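Local atomic coordinates of maltose/maltodextrin-binding protein (Thermus thermophilus, PDB entry 2GH9), a protein that binds maltotriose, and probably delivers malto-oligosaccharides to an uptake transporter as a periplasmic binding protein. Residues 5-9 / 39-45; 73-77 / 272-276; 95-99 / 268-272; 112-116 / 325-329; 262-267 / 331-336. One frame throughout, in Å; residues are numbered along the deposited sequence.

Overall arrangement
The fold has two lobes, one around each main sheet. From the N terminus, contact 1 closes the stretch through helix 11-26 and strand 32-36, from strand 3-7 to helix 39-49, in the first lobe. Contact 2 opens at 73-77. Contact 3 opens inside its span, at 95-99, and both end on strand 265-273, sharing Val272. Contact 4 starts within their loops, where the chain leaves strand 104-113 for the other sheet, but ends beyond them at 325-329, so it crosses both. Contact 5 opens at 262-267 and crosses contacts 2, 3 and 4. Contacts 1 and 3 meet weakly through His8 and Gln269. Gln269 also meets Glu113 of contact 4, which lines the same sugar pocket.

Contact 1. Residues 5-9 / 39-45; sequences VWTHF and FAEIKQK. With GLC (alpha-D-glucopyranose), chain B; GLC (alpha-D-glucopyranose), chain C.
O1 of the chain B glucose is gripped where His8 and Phe39 meet: a water 2.7 Å from this O1 also donates to His8 O and weakly accepts from Phe39 N. This is the sugar pocket of the periplasmic binding protein fold, where strand 3-7 and helix 39-49 meet the sugar. Weak bonds run from the same O1 to His8 O and His8 ND1. The stronger bond of the imidazole joins His8 ND1 to O2 of the chain B glucose at 2.8 Å, with O2 in the ring plane.

The two aromatic side chains lie side by side and point the same way. They form a T-shaped pair, with the edge of Phe39 toward the face of His8 and the planes at 82°. Phe39 CD1 stands over the imidazole centre, while Phe9 CD1 covers the opposite face. With CG anti to the backbone N (chi1 170°), the Phe39 ring is laid alongside His8, where one of its faces meets O4 of the chain B glucose.

Farther from the sugar, Ile42 CD1 meets the imidazole edge, 3.8 Å from His8 CD2. Lys45 bends at its last two torsions and lays CE over the six-membered ring of Trp6, 4.2 Å from its centroid.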
# COMPACT_ATOMS: atom_id res chain seq x y z
N VAL A 5 10.34 -1.36 -18.59
CA VAL A 5 9.66 -1.57 -17.31
C VAL A 5 9.42 -0.21 -16.67
O VAL A 5 10.36 0.54 -16.49
CB VAL A 5 10.53 -2.41 -16.35
CG1 VAL A 5 9.81 -2.66 -14.98
CG2 VAL A 5 10.90 -3.71 -16.99
N TRP A 6 8.17 0.10 -16.36
CA TRP A 6 7.85 1.22 -15.47
C TRP A 6 7.86 0.75 -14.04
O TRP A 6 7.28 -0.30 -13.73
CB TRP A 6 6.48 1.81 -15.80
CG TRP A 6 6.48 2.64 -17.02
CD1 TRP A 6 7.57 3.05 -17.74
CD2 TRP A 6 5.34 3.19 -17.66
NE1 TRP A 6 7.16 3.80 -18.81
CE2 TRP A 6 5.80 3.92 -18.78
CE3 TRP A 6 3.96 3.13 -17.41
CZ2 TRP A 6 4.93 4.60 -19.64
CZ3 TRP A 6 3.10 3.80 -18.26
CH2 TRP A 6 3.59 4.53 -19.37
N THR A 7 8.53 1.51 -13.16
CA THR A 7 8.54 1.18 -11.73
C THR A 7 8.45 2.42 -10.84
O THR A 7 8.96 3.48 -11.19
CB THR A 7 9.83 0.39 -11.34
OG1 THR A 7 9.72 -0.06 -10.00
CG2 THR A 7 11.08 1.24 -11.51
N HIS A 8 7.83 2.26 -9.68
CA HIS A 8 7.77 3.29 -8.63
C HIS A 8 8.80 3.04 -7.52
O HIS A 8 8.83 3.75 -6.50
CB HIS A 8 6.37 3.42 -8.03
CG HIS A 8 5.78 2.13 -7.53
ND1 HIS A 8 5.92 1.69 -6.22
CD2 HIS A 8 4.98 1.22 -8.14
CE1 HIS A 8 5.27 0.55 -6.07
NE2 HIS A 8 4.67 0.25 -7.21
N PHE A 9 9.64 2.04 -7.74
CA PHE A 9 10.64 1.70 -6.76
C PHE A 9 11.76 2.74 -6.73
O PHE A 9 12.11 3.36 -7.75
CB PHE A 9 11.27 0.32 -7.07
CG PHE A 9 10.32 -0.84 -7.01
CD1 PHE A 9 9.04 -0.72 -6.49
CD2 PHE A 9 10.73 -2.07 -7.50
CE1 PHE A 9 8.20 -1.80 -6.45
CE2 PHE A 9 9.89 -3.15 -7.46
CZ PHE A 9 8.63 -3.02 -6.92
N PHE A 39 4.65 6.84 -8.30
CA PHE A 39 3.56 5.90 -8.04
C PHE A 39 2.21 6.47 -8.44
O PHE A 39 1.41 5.79 -9.10
CB PHE A 39 3.57 5.50 -6.56
CG PHE A 39 2.35 4.72 -6.13
CD1 PHE A 39 2.30 3.35 -6.31
CD2 PHE A 39 1.26 5.36 -5.56
CE1 PHE A 39 1.19 2.63 -5.91
CE2 PHE A 39 0.13 4.65 -5.17
CZ PHE A 39 0.09 3.30 -5.34
N ALA A 40 1.96 7.72 -8.06
CA ALA A 40 0.63 8.37 -8.23
C ALA A 40 0.31 8.77 -9.68
O ALA A 40 -0.80 9.23 -9.98
CB ALA A 40 0.52 9.58 -7.29
N GLU A 41 1.30 8.62 -10.57
CA GLU A 41 1.16 8.90 -11.99
C GLU A 41 1.07 7.65 -12.90
O GLU A 41 0.62 7.74 -14.06
CB GLU A 41 2.35 9.77 -12.42
CG GLU A 41 2.30 11.15 -11.81
CD GLU A 41 3.32 12.09 -12.38
OE1 GLU A 41 3.90 11.83 -13.45
OE2 GLU A 41 3.56 13.12 -11.75
N ILE A 42 1.45 6.48 -12.38
CA ILE A 42 1.57 5.28 -13.22
C ILE A 42 0.26 4.79 -13.82
O ILE A 42 0.22 4.51 -15.02
CB ILE A 42 2.23 4.08 -12.48
CG1 ILE A 42 3.67 4.36 -12.14
CG2 ILE A 42 2.18 2.81 -13.34
CD1 ILE A 42 4.32 3.26 -11.24
N LYS A 43 -0.78 4.64 -13.00
CA LYS A 43 -2.04 4.06 -13.47
C LYS A 43 -2.61 4.83 -14.68
O LYS A 43 -2.97 4.21 -15.69
CB LYS A 43 -3.08 3.98 -12.33
CG LYS A 43 -4.43 3.33 -12.77
CD LYS A 43 -5.34 2.87 -11.62
CE LYS A 43 -5.74 3.96 -10.64
NZ LYS A 43 -6.32 5.18 -11.25
N GLN A 44 -2.66 6.15 -14.59
CA GLN A 44 -3.18 6.98 -15.67
C GLN A 44 -2.29 6.84 -16.91
O GLN A 44 -2.78 6.69 -18.01
CB GLN A 44 -3.29 8.44 -15.24
CG GLN A 44 -3.83 9.37 -16.35
CD GLN A 44 -3.98 10.80 -15.92
OE1 GLN A 44 -3.05 11.40 -15.39
NE2 GLN A 44 -5.15 11.37 -16.17
N LYS A 45 -0.98 6.88 -16.71
CA LYS A 45 -0.05 6.77 -17.82
C LYS A 45 -0.24 5.47 -18.58
O LYS A 45 -0.21 5.46 -19.82
CB LYS A 45 1.40 6.87 -17.32
CG LYS A 45 1.92 8.29 -17.24
CD LYS A 45 3.23 8.36 -16.44
CE LYS A 45 4.41 7.88 -17.26
NZ LYS A 45 4.67 8.79 -18.42
C1 GLC B . 6.42 4.60 -3.25
C2 GLC B . 6.29 3.13 -2.85
C3 GLC B . 4.83 2.74 -2.84
C4 GLC B . 4.05 3.66 -1.88
C5 GLC B . 4.21 5.14 -2.29
C6 GLC B . 3.59 6.07 -1.23
O1 GLC B . 6.06 4.73 -4.62
O2 GLC B . 7.06 2.29 -3.74
O3 GLC B . 4.65 1.36 -2.48
O4 GLC B . 2.67 3.39 -2.01
O5 GLC B . 5.59 5.44 -2.43
O6 GLC B . 3.78 7.46 -1.57
C1 GLC C . 2.02 2.94 -0.81
C2 GLC C . 1.25 1.67 -1.12
C3 GLC C . 0.09 2.00 -2.09
C4 GLC C . -0.79 3.14 -1.60
C5 GLC C . 0.08 4.34 -1.22
C6 GLC C . -0.77 5.44 -0.57
O2 GLC C . 2.12 0.72 -1.75
O3 GLC C . -0.69 0.84 -2.32
O4 GLC C . -1.73 3.51 -2.63
O5 GLC C . 1.13 3.94 -0.31
O6 GLC C . -0.21 6.74 -0.76
O HOH W 1 7.26 6.60 -6.22

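Contact 2. Residues 73-77 / 272-276; sequences AGVLE and VVNAY
A single beta bridge, Leu76 with Asn274, ties the loop 73-77 to the end of strand 265-273, in the first-lobe sheet of this periplasmic binding protein. Two backbone bonds make it. Glu77 N donates to Val273 O at 2.8 Å, and Ala275 N donates to Val75 O at 3.0 Å, the latter almost straight at 176°.

The loop leaves helix 67-72 through a Schellman motif at Gly74, whose positive phi suits a residue without a side chain. Gly74 O then rests 3.5 Å from Ala275 CB. On the other segment, Asn274 OD1 accepts from Tyr276 N in an Asx turn that follows the strand residues Val272 and Val273. The amide nitrogen of the same Asn274 is held by Ala56 O.

Leu76 and Val272 make the main apolar contact. Leu76 CB points away from the strand, but CD2 reaches back and touches Val272 CB at 3.8 Å, with both methyls of that valine close by. Glu77 lays CB against Val273 CG1. Its chain bends at chi2 (68°), and its carboxylate is held by Lys280 in a salt bridge and by the hydroxyl of Tyr82.

Two waters close the ends. One donates to Glu77 O and accepts from Val273 N at 2.9 Å. The other lies at the edge of the Tyr276 ring, in its plane and next to the hydroxyl, and donates to Ala73 O at 2.8 Å.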
# COMPACT_ATOMS: atom_id res chain seq x y z
N ALA A 73 -10.07 -1.45 -18.85
CA ALA A 73 -9.47 -0.65 -19.92
C ALA A 73 -8.79 -1.54 -20.96
O ALA A 73 -8.23 -1.05 -21.94
CB ALA A 73 -8.47 0.37 -19.36
N GLY A 74 -8.81 -2.84 -20.72
CA GLY A 74 -8.26 -3.81 -21.66
C GLY A 74 -6.75 -3.83 -21.68
O GLY A 74 -6.16 -4.46 -22.56
N VAL A 75 -6.10 -3.18 -20.71
CA VAL A 75 -4.66 -2.91 -20.84
C VAL A 75 -3.76 -3.95 -20.22
O VAL A 75 -2.54 -3.87 -20.39
CB VAL A 75 -4.27 -1.49 -20.30
CG1 VAL A 75 -4.97 -0.43 -21.14
CG2 VAL A 75 -4.55 -1.35 -18.78
N LEU A 76 -4.35 -4.93 -19.52
CA LEU A 76 -3.60 -5.98 -18.83
C LEU A 76 -3.61 -7.28 -19.63
O LEU A 76 -4.66 -7.72 -20.09
CB LEU A 76 -4.20 -6.28 -17.44
CG LEU A 76 -4.22 -5.17 -16.37
CD1 LEU A 76 -4.68 -5.72 -15.02
CD2 LEU A 76 -2.89 -4.46 -16.26
N GLU A 77 -2.44 -7.88 -19.79
CA GLU A 77 -2.33 -9.21 -20.38
C GLU A 77 -2.71 -10.27 -19.33
O GLU A 77 -2.10 -10.34 -18.24
CB GLU A 77 -0.91 -9.43 -20.96
CG GLU A 77 -0.61 -10.84 -21.53
CD GLU A 77 -1.37 -11.20 -22.82
OE1 GLU A 77 -2.08 -10.34 -23.38
OE2 GLU A 77 -1.24 -12.35 -23.27
N VAL A 272 2.48 -6.77 -13.84
CA VAL A 272 1.50 -6.84 -14.92
C VAL A 272 2.18 -6.63 -16.25
O VAL A 272 3.16 -5.88 -16.37
CB VAL A 272 0.31 -5.85 -14.75
CG1 VAL A 272 -0.52 -6.21 -13.50
CG2 VAL A 272 0.83 -4.40 -14.71
N VAL A 273 1.68 -7.33 -17.26
CA VAL A 273 2.21 -7.20 -18.60
C VAL A 273 1.20 -6.40 -19.42
O VAL A 273 0.01 -6.57 -19.27
CB VAL A 273 2.54 -8.62 -19.18
CG1 VAL A 273 2.89 -8.53 -20.68
CG2 VAL A 273 3.71 -9.22 -18.42
N ASN A 274 1.72 -5.50 -20.25
CA ASN A 274 0.93 -4.69 -21.16
C ASN A 274 0.32 -5.56 -22.27
O ASN A 274 1.06 -6.20 -23.04
CB ASN A 274 1.84 -3.62 -21.77
CG ASN A 274 1.09 -2.58 -22.58
OD1 ASN A 274 -0.08 -2.75 -22.90
ND2 ASN A 274 1.77 -1.49 -22.90
N ALA A 275 -1.01 -5.57 -22.35
CA ALA A 275 -1.72 -6.34 -23.39
C ALA A 275 -1.34 -5.89 -24.81
O ALA A 275 -1.52 -6.64 -25.77
CB ALA A 275 -3.23 -6.22 -23.18
N TYR A 276 -0.79 -4.68 -24.92
CA TYR A 276 -0.35 -4.12 -26.20
C TYR A 276 1.16 -4.19 -26.40
O TYR A 276 1.70 -3.53 -27.30
CB TYR A 276 -0.80 -2.67 -26.29
CG TYR A 276 -2.29 -2.53 -26.35
CD1 TYR A 276 -2.95 -2.57 -27.57
CD2 TYR A 276 -3.04 -2.40 -25.20
CE1 TYR A 276 -4.33 -2.46 -27.63
CE2 TYR A 276 -4.40 -2.28 -25.24
CZ TYR A 276 -5.06 -2.31 -26.47
OH TYR A 276 -6.43 -2.20 -26.52
O HOH W 2 -8.00 -1.58 -24.69
O HOH W 3 -0.75 -8.83 -16.70

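Contact 3. Residues 95-99 / 268-272; sequences AVEAF and VQGVV
Phe99 drives the rim of its ring against the backbone of strand 265-273. The far end of the ring does the touching: Phe99 CZ lies 3.2 Å from Gly270 N, and Phe99 CE2 lies 3.4 Å from Val268 O, which sits at the ring edge. Gly270 presents no side chain to the ring here, and the phenyl packs directly on main chain.

Two valines flank it. Val268 crosses the phenyl obliquely and brings CG1 to 3.8 Å from Phe99 CE2. Val272 meets it at about a right angle, with CG1 at the ring edge, 4.0 Å from Phe99 CE1.

The two methyls of Val268 divide their work. CG1, anti to the backbone N (chi1 -178°), turns to the phenyl, while CG2 touches Ala98 CB at 3.7 Å. Ala95, also of helix 93-98, packs on the same valine, its CB near CG1.

No hydrogen bond joins the two segments; the interface is an apolar seam of the first lobe in this periplasmic binding protein fold. Gln269 points to the other side, where Thr61 and Glu113 hold its amide beside the sugar. The chemistry therefore implies a division by residue: Val268, Gly270 and Val272 meet apolar groups, while Gln269 takes its polar end to the sugar.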
# COMPACT_ATOMS: atom_id res chain seq x y z
N ALA A 95 -3.51 -13.31 -2.26
CA ALA A 95 -2.71 -12.70 -3.33
C ALA A 95 -3.21 -13.10 -4.71
O ALA A 95 -3.25 -12.27 -5.63
CB ALA A 95 -1.24 -13.07 -3.17
N VAL A 96 -3.57 -14.38 -4.85
CA VAL A 96 -4.24 -14.86 -6.05
C VAL A 96 -5.54 -14.08 -6.27
O VAL A 96 -5.75 -13.57 -7.33
CB VAL A 96 -4.52 -16.39 -6.00
CG1 VAL A 96 -5.32 -16.83 -7.21
CG2 VAL A 96 -3.21 -17.17 -5.92
N GLU A 97 -6.37 -13.97 -5.24
CA GLU A 97 -7.65 -13.28 -5.35
C GLU A 97 -7.46 -11.80 -5.68
O GLU A 97 -8.23 -11.23 -6.46
CB GLU A 97 -8.48 -13.41 -4.06
CG GLU A 97 -9.02 -14.82 -3.77
CD GLU A 97 -9.56 -14.96 -2.34
OE1 GLU A 97 -10.72 -14.56 -2.08
OE2 GLU A 97 -8.82 -15.48 -1.47
N ALA A 98 -6.44 -11.16 -5.09
CA ALA A 98 -6.17 -9.74 -5.35
C ALA A 98 -5.94 -9.46 -6.85
O ALA A 98 -6.36 -8.43 -7.36
CB ALA A 98 -4.96 -9.27 -4.55
N PHE A 99 -5.27 -10.38 -7.55
CA PHE A 99 -4.95 -10.18 -8.96
C PHE A 99 -5.85 -10.93 -9.92
O PHE A 99 -5.54 -11.01 -11.12
CB PHE A 99 -3.47 -10.48 -9.21
CG PHE A 99 -2.61 -9.28 -9.00
CD1 PHE A 99 -2.31 -8.44 -10.05
CD2 PHE A 99 -2.18 -8.94 -7.72
CE1 PHE A 99 -1.57 -7.30 -9.84
CE2 PHE A 99 -1.43 -7.79 -7.50
CZ PHE A 99 -1.13 -6.97 -8.55
N VAL A 268 -1.54 -5.96 -2.19
CA VAL A 268 -0.69 -6.89 -2.90
C VAL A 268 -0.10 -6.18 -4.10
O VAL A 268 -0.84 -5.60 -4.92
CB VAL A 268 -1.46 -8.16 -3.34
CG1 VAL A 268 -0.52 -9.11 -4.01
CG2 VAL A 268 -2.13 -8.81 -2.14
N GLN A 269 1.23 -6.20 -4.18
CA GLN A 269 1.93 -5.69 -5.33
C GLN A 269 2.20 -6.84 -6.30
O GLN A 269 2.67 -7.89 -5.89
CB GLN A 269 3.25 -5.04 -4.92
CG GLN A 269 3.10 -3.81 -4.03
CD GLN A 269 2.85 -2.52 -4.80
OE1 GLN A 269 3.25 -2.37 -5.95
NE2 GLN A 269 2.20 -1.56 -4.14
N GLY A 270 1.92 -6.62 -7.58
CA GLY A 270 2.16 -7.64 -8.60
C GLY A 270 2.68 -7.09 -9.89
O GLY A 270 2.54 -5.87 -10.20
N VAL A 271 3.31 -7.97 -10.67
CA VAL A 271 3.80 -7.61 -11.97
C VAL A 271 2.67 -7.78 -12.99
O VAL A 271 1.99 -8.83 -13.01
CB VAL A 271 5.03 -8.45 -12.40
CG1 VAL A 271 5.51 -8.00 -13.77
CG2 VAL A 271 6.19 -8.38 -11.33
N VAL A 272 2.48 -6.77 -13.84
CA VAL A 272 1.50 -6.84 -14.92
C VAL A 272 2.18 -6.63 -16.25
O VAL A 272 3.16 -5.88 -16.37
CB VAL A 272 0.31 -5.85 -14.75
CG1 VAL A 272 -0.52 -6.21 -13.50
CG2 VAL A 272 0.83 -4.40 -14.71

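Contact 4. Residues 112-116 / 325-329; sequences AESVA and FSKVF. With GLC (alpha-D-glucopyranose), chain C.
Apolar packing carries most of this contact, with Phe329 lying along residues 112-114. Its CE2 touches Ala112 CB at 3.9 Å, and its CE1 lies 3.7 Å from Glu113 C. Phe325 comes in further along: Phe325 CE1 is 3.8 Å from Ala116 CB. Val328 joins on the same side, one methyl, CG2, facing Ala116 CB and the other, CG1, facing the Ser114 hydroxyl.

Polar atoms meet carbon rather than each other across the segments. Ser114 OG sits at the edge of the Phe329 ring, in its plane, 3.6 Å from Phe329 CE1. Ser114 O lies 3.3 Å from Phe325 CE1. Both Ser114 N and Ser114 O are buried without a hydrogen-bond partner in the model.

Between these residues the chain passes from the sheet of one lobe, through strand 104-113, to that of the other, through strand 116-120. This is one of the interlobe crossings of the periplasmic binding protein fold, and residues 325-329 pack against it.

No hydrogen bond crosses between the two segments. Ser114 OG donates to Val115 O at 2.9 Å, from above the carbonyl plane. Phe325 O accepts from both Val328 N and Phe329 N, and the same oxygen lies over one face of the Phe329 ring.

Glu113 turns away from the helix. Its chain extends beyond CG, and OE2 accepts from O2 of the chain C glucose at 2.7 Å. Arg305 forms a salt bridge with OE1.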
# COMPACT_ATOMS: atom_id res chain seq x y z
N ALA A 112 3.29 -8.63 -0.41
CA ALA A 112 2.20 -8.14 0.41
C ALA A 112 2.75 -7.05 1.32
O ALA A 112 3.93 -7.06 1.68
CB ALA A 112 1.59 -9.27 1.22
N GLU A 113 1.88 -6.11 1.68
CA GLU A 113 2.29 -4.96 2.44
C GLU A 113 1.11 -4.37 3.18
O GLU A 113 -0.03 -4.55 2.80
CB GLU A 113 2.85 -3.90 1.50
CG GLU A 113 1.83 -3.43 0.45
CD GLU A 113 2.44 -2.61 -0.65
OE1 GLU A 113 3.67 -2.62 -0.73
OE2 GLU A 113 1.70 -1.92 -1.41
N SER A 114 1.42 -3.61 4.22
CA SER A 114 0.42 -2.80 4.91
C SER A 114 1.17 -1.73 5.66
O SER A 114 2.37 -1.86 5.90
CB SER A 114 -0.40 -3.66 5.89
OG SER A 114 0.28 -3.83 7.12
N VAL A 115 0.47 -0.67 6.05
CA VAL A 115 1.05 0.24 7.03
C VAL A 115 1.06 -0.40 8.41
O VAL A 115 0.35 -1.37 8.71
CB VAL A 115 0.33 1.65 7.08
CG1 VAL A 115 0.50 2.35 5.73
CG2 VAL A 115 -1.15 1.53 7.51
N ALA A 116 1.94 0.15 9.24
CA ALA A 116 2.11 -0.28 10.62
C ALA A 116 2.84 0.84 11.40
O ALA A 116 3.36 1.79 10.82
CB ALA A 116 2.93 -1.55 10.70
N PHE A 325 5.44 -7.98 10.46
CA PHE A 325 4.23 -7.86 9.64
C PHE A 325 3.25 -9.03 9.71
O PHE A 325 2.04 -8.84 9.45
CB PHE A 325 4.58 -7.48 8.20
CG PHE A 325 4.93 -6.04 8.04
CD1 PHE A 325 3.93 -5.08 7.96
CD2 PHE A 325 6.24 -5.63 8.00
CE1 PHE A 325 4.24 -3.75 7.84
CE2 PHE A 325 6.56 -4.30 7.88
CZ PHE A 325 5.54 -3.35 7.81
N SER A 326 3.72 -10.21 10.11
CA SER A 326 2.84 -11.37 10.35
C SER A 326 1.88 -11.15 11.52
O SER A 326 0.85 -11.81 11.63
CB SER A 326 3.66 -12.66 10.58
OG SER A 326 3.98 -12.88 11.96
N LYS A 327 2.22 -10.21 12.40
CA LYS A 327 1.37 -9.89 13.52
C LYS A 327 0.43 -8.74 13.17
O LYS A 327 -0.52 -8.47 13.91
CB LYS A 327 2.23 -9.59 14.74
CG LYS A 327 2.98 -10.85 15.31
CD LYS A 327 1.98 -11.80 16.01
CE LYS A 327 2.46 -13.29 16.10
NZ LYS A 327 2.27 -14.08 14.84
N VAL A 328 0.69 -8.06 12.05
CA VAL A 328 -0.12 -6.94 11.60
C VAL A 328 -1.12 -7.37 10.53
O VAL A 328 -2.28 -6.98 10.58
CB VAL A 328 0.77 -5.76 11.09
CG1 VAL A 328 -0.09 -4.66 10.46
CG2 VAL A 328 1.64 -5.20 12.19
N PHE A 329 -0.69 -8.20 9.58
CA PHE A 329 -1.59 -8.57 8.47
C PHE A 329 -2.93 -9.16 8.88
O PHE A 329 -3.94 -8.85 8.27
CB PHE A 329 -0.92 -9.51 7.45
CG PHE A 329 0.19 -8.87 6.63
CD1 PHE A 329 0.40 -7.49 6.61
CD2 PHE A 329 1.02 -9.68 5.86
CE1 PHE A 329 1.42 -6.95 5.84
CE2 PHE A 329 2.04 -9.14 5.10
CZ PHE A 329 2.23 -7.77 5.08
C1 GLC C . 2.02 2.94 -0.81
C2 GLC C . 1.25 1.67 -1.12
C3 GLC C . 0.09 2.00 -2.09
C4 GLC C . -0.79 3.14 -1.60
C5 GLC C . 0.08 4.34 -1.22
C6 GLC C . -0.77 5.44 -0.57
O2 GLC C . 2.12 0.72 -1.75
O3 GLC C . -0.69 0.84 -2.32
O4 GLC C . -1.73 3.51 -2.63
O5 GLC C . 1.13 3.94 -0.31
O6 GLC C . -0.21 6.74 -0.76

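Contact 5. Residues 262-267 / 331-336; sequences WGPFLG and LGAPMP
Residues 262-267 and 331-336 pair through two parallel bridges, Phe265 with Ala333 and Leu266 with Pro334. Three backbone bonds hold the pair: Ala333 N to Pro264 O, Leu266 N to Ala333 O at 2.8 Å, and Met335 N to Leu266 O at 3.1 Å. CA-H...O contacts add to these, among them Phe265 CA to Ala333 O.

Phe265 and Met335 form the central side-chain contact. They cross at about a right angle, and Met335 CG lies over one face of the phenyl, 3.8 Å from its centroid. The sulfur stands farther off above the same ring, with Met335 SD 4.8 Å from the centroid, a Met-aromatic contact. Met335 then bends at chi3 (-70°) and sets CE 3.8 Å from Gly267 CA.

The pairing adds strand 333-334 to the large first-lobe sheet of this periplasmic binding protein, just where the chain has come over from the other lobe into strand 265-273. Met335 also lines the sugar pocket, beside Trp345 of helix 341-357. Phe160 stacks on the Phe265 ring.

Leu266 lies on the face of the pair that also bears Pro334. Its CD1 rests against Gly332 C and the proline ring. At the leading end, Leu331 CD1 comes to the edge of the Trp262 ring, 4.3 Å from Trp262 CE3. Pro264 CD sits over one face of the same indole. A water donates to Leu331 O at 2.7 Å and, weakly, to Trp262 O.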
# COMPACT_ATOMS: atom_id res chain seq x y z
N TRP A 262 -7.84 -1.25 15.60
CA TRP A 262 -7.16 -0.76 14.42
C TRP A 262 -6.83 -1.94 13.47
O TRP A 262 -6.37 -2.98 13.92
CB TRP A 262 -5.90 -0.01 14.79
CG TRP A 262 -5.08 0.42 13.59
CD1 TRP A 262 -5.22 1.58 12.88
CD2 TRP A 262 -3.95 -0.26 13.00
NE1 TRP A 262 -4.29 1.65 11.88
CE2 TRP A 262 -3.51 0.52 11.92
CE3 TRP A 262 -3.31 -1.48 13.26
CZ2 TRP A 262 -2.42 0.15 11.11
CZ3 TRP A 262 -2.24 -1.87 12.44
CH2 TRP A 262 -1.80 -1.05 11.40
N GLY A 263 -7.07 -1.75 12.18
CA GLY A 263 -6.65 -2.72 11.16
C GLY A 263 -6.46 -2.03 9.82
O GLY A 263 -7.38 -1.38 9.31
N PRO A 264 -5.27 -2.18 9.22
CA PRO A 264 -4.97 -1.49 7.95
C PRO A 264 -5.47 -2.24 6.71
O PRO A 264 -5.82 -3.41 6.81
CB PRO A 264 -3.43 -1.48 7.95
CG PRO A 264 -3.09 -2.83 8.59
CD PRO A 264 -4.13 -3.02 9.67
N PHE A 265 -5.46 -1.57 5.55
CA PHE A 265 -5.53 -2.25 4.27
C PHE A 265 -4.34 -3.19 4.07
O PHE A 265 -3.21 -2.87 4.44
CB PHE A 265 -5.52 -1.27 3.09
CG PHE A 265 -6.84 -0.58 2.81
CD1 PHE A 265 -8.01 -1.31 2.65
CD2 PHE A 265 -6.87 0.80 2.60
CE1 PHE A 265 -9.21 -0.68 2.33
CE2 PHE A 265 -8.08 1.44 2.27
CZ PHE A 265 -9.25 0.69 2.14
N LEU A 266 -4.61 -4.36 3.50
CA LEU A 266 -3.59 -5.23 2.95
C LEU A 266 -3.54 -4.92 1.47
O LEU A 266 -4.58 -4.75 0.81
CB LEU A 266 -3.91 -6.71 3.22
CG LEU A 266 -4.16 -7.03 4.70
CD1 LEU A 266 -4.70 -8.44 4.92
CD2 LEU A 266 -2.91 -6.81 5.55
N GLY A 267 -2.33 -4.74 0.98
CA GLY A 267 -2.11 -4.44 -0.41
C GLY A 267 -1.25 -5.55 -0.96
O GLY A 267 -0.36 -6.02 -0.29
N LEU A 331 -4.79 -8.39 11.25
CA LEU A 331 -5.69 -7.32 11.71
C LEU A 331 -6.42 -6.60 10.56
O LEU A 331 -7.45 -5.95 10.78
CB LEU A 331 -4.90 -6.31 12.52
CG LEU A 331 -4.05 -6.84 13.65
CD1 LEU A 331 -3.29 -5.68 14.27
CD2 LEU A 331 -4.86 -7.64 14.70
N GLY A 332 -5.90 -6.75 9.34
CA GLY A 332 -6.30 -5.94 8.21
C GLY A 332 -7.36 -6.54 7.30
O GLY A 332 -7.86 -7.63 7.56
N ALA A 333 -7.69 -5.80 6.24
CA ALA A 333 -8.56 -6.26 5.17
C ALA A 333 -7.92 -5.90 3.83
O ALA A 333 -7.42 -4.79 3.69
CB ALA A 333 -9.91 -5.59 5.29
N PRO A 334 -7.97 -6.82 2.84
CA PRO A 334 -7.48 -6.44 1.52
C PRO A 334 -8.27 -5.28 0.91
O PRO A 334 -9.50 -5.25 1.03
CB PRO A 334 -7.66 -7.70 0.65
CG PRO A 334 -7.98 -8.80 1.56
CD PRO A 334 -8.50 -8.20 2.86
N MET A 335 -7.57 -4.36 0.26
CA MET A 335 -8.21 -3.39 -0.59
C MET A 335 -9.15 -4.10 -1.59
O MET A 335 -8.85 -5.21 -2.05
CB MET A 335 -7.18 -2.59 -1.38
CG MET A 335 -6.50 -1.55 -0.56
SD MET A 335 -5.45 -0.52 -1.51
CE MET A 335 -4.10 -1.64 -1.94
N PRO A 336 -10.27 -3.44 -1.94
CA PRO A 336 -11.05 -3.95 -3.05
C PRO A 336 -10.28 -3.75 -4.35
O PRO A 336 -9.56 -2.73 -4.51
CB PRO A 336 -12.30 -3.05 -3.07
CG PRO A 336 -12.32 -2.34 -1.78
CD PRO A 336 -10.85 -2.21 -1.39
O HOH W 4 -8.59 -5.46 13.20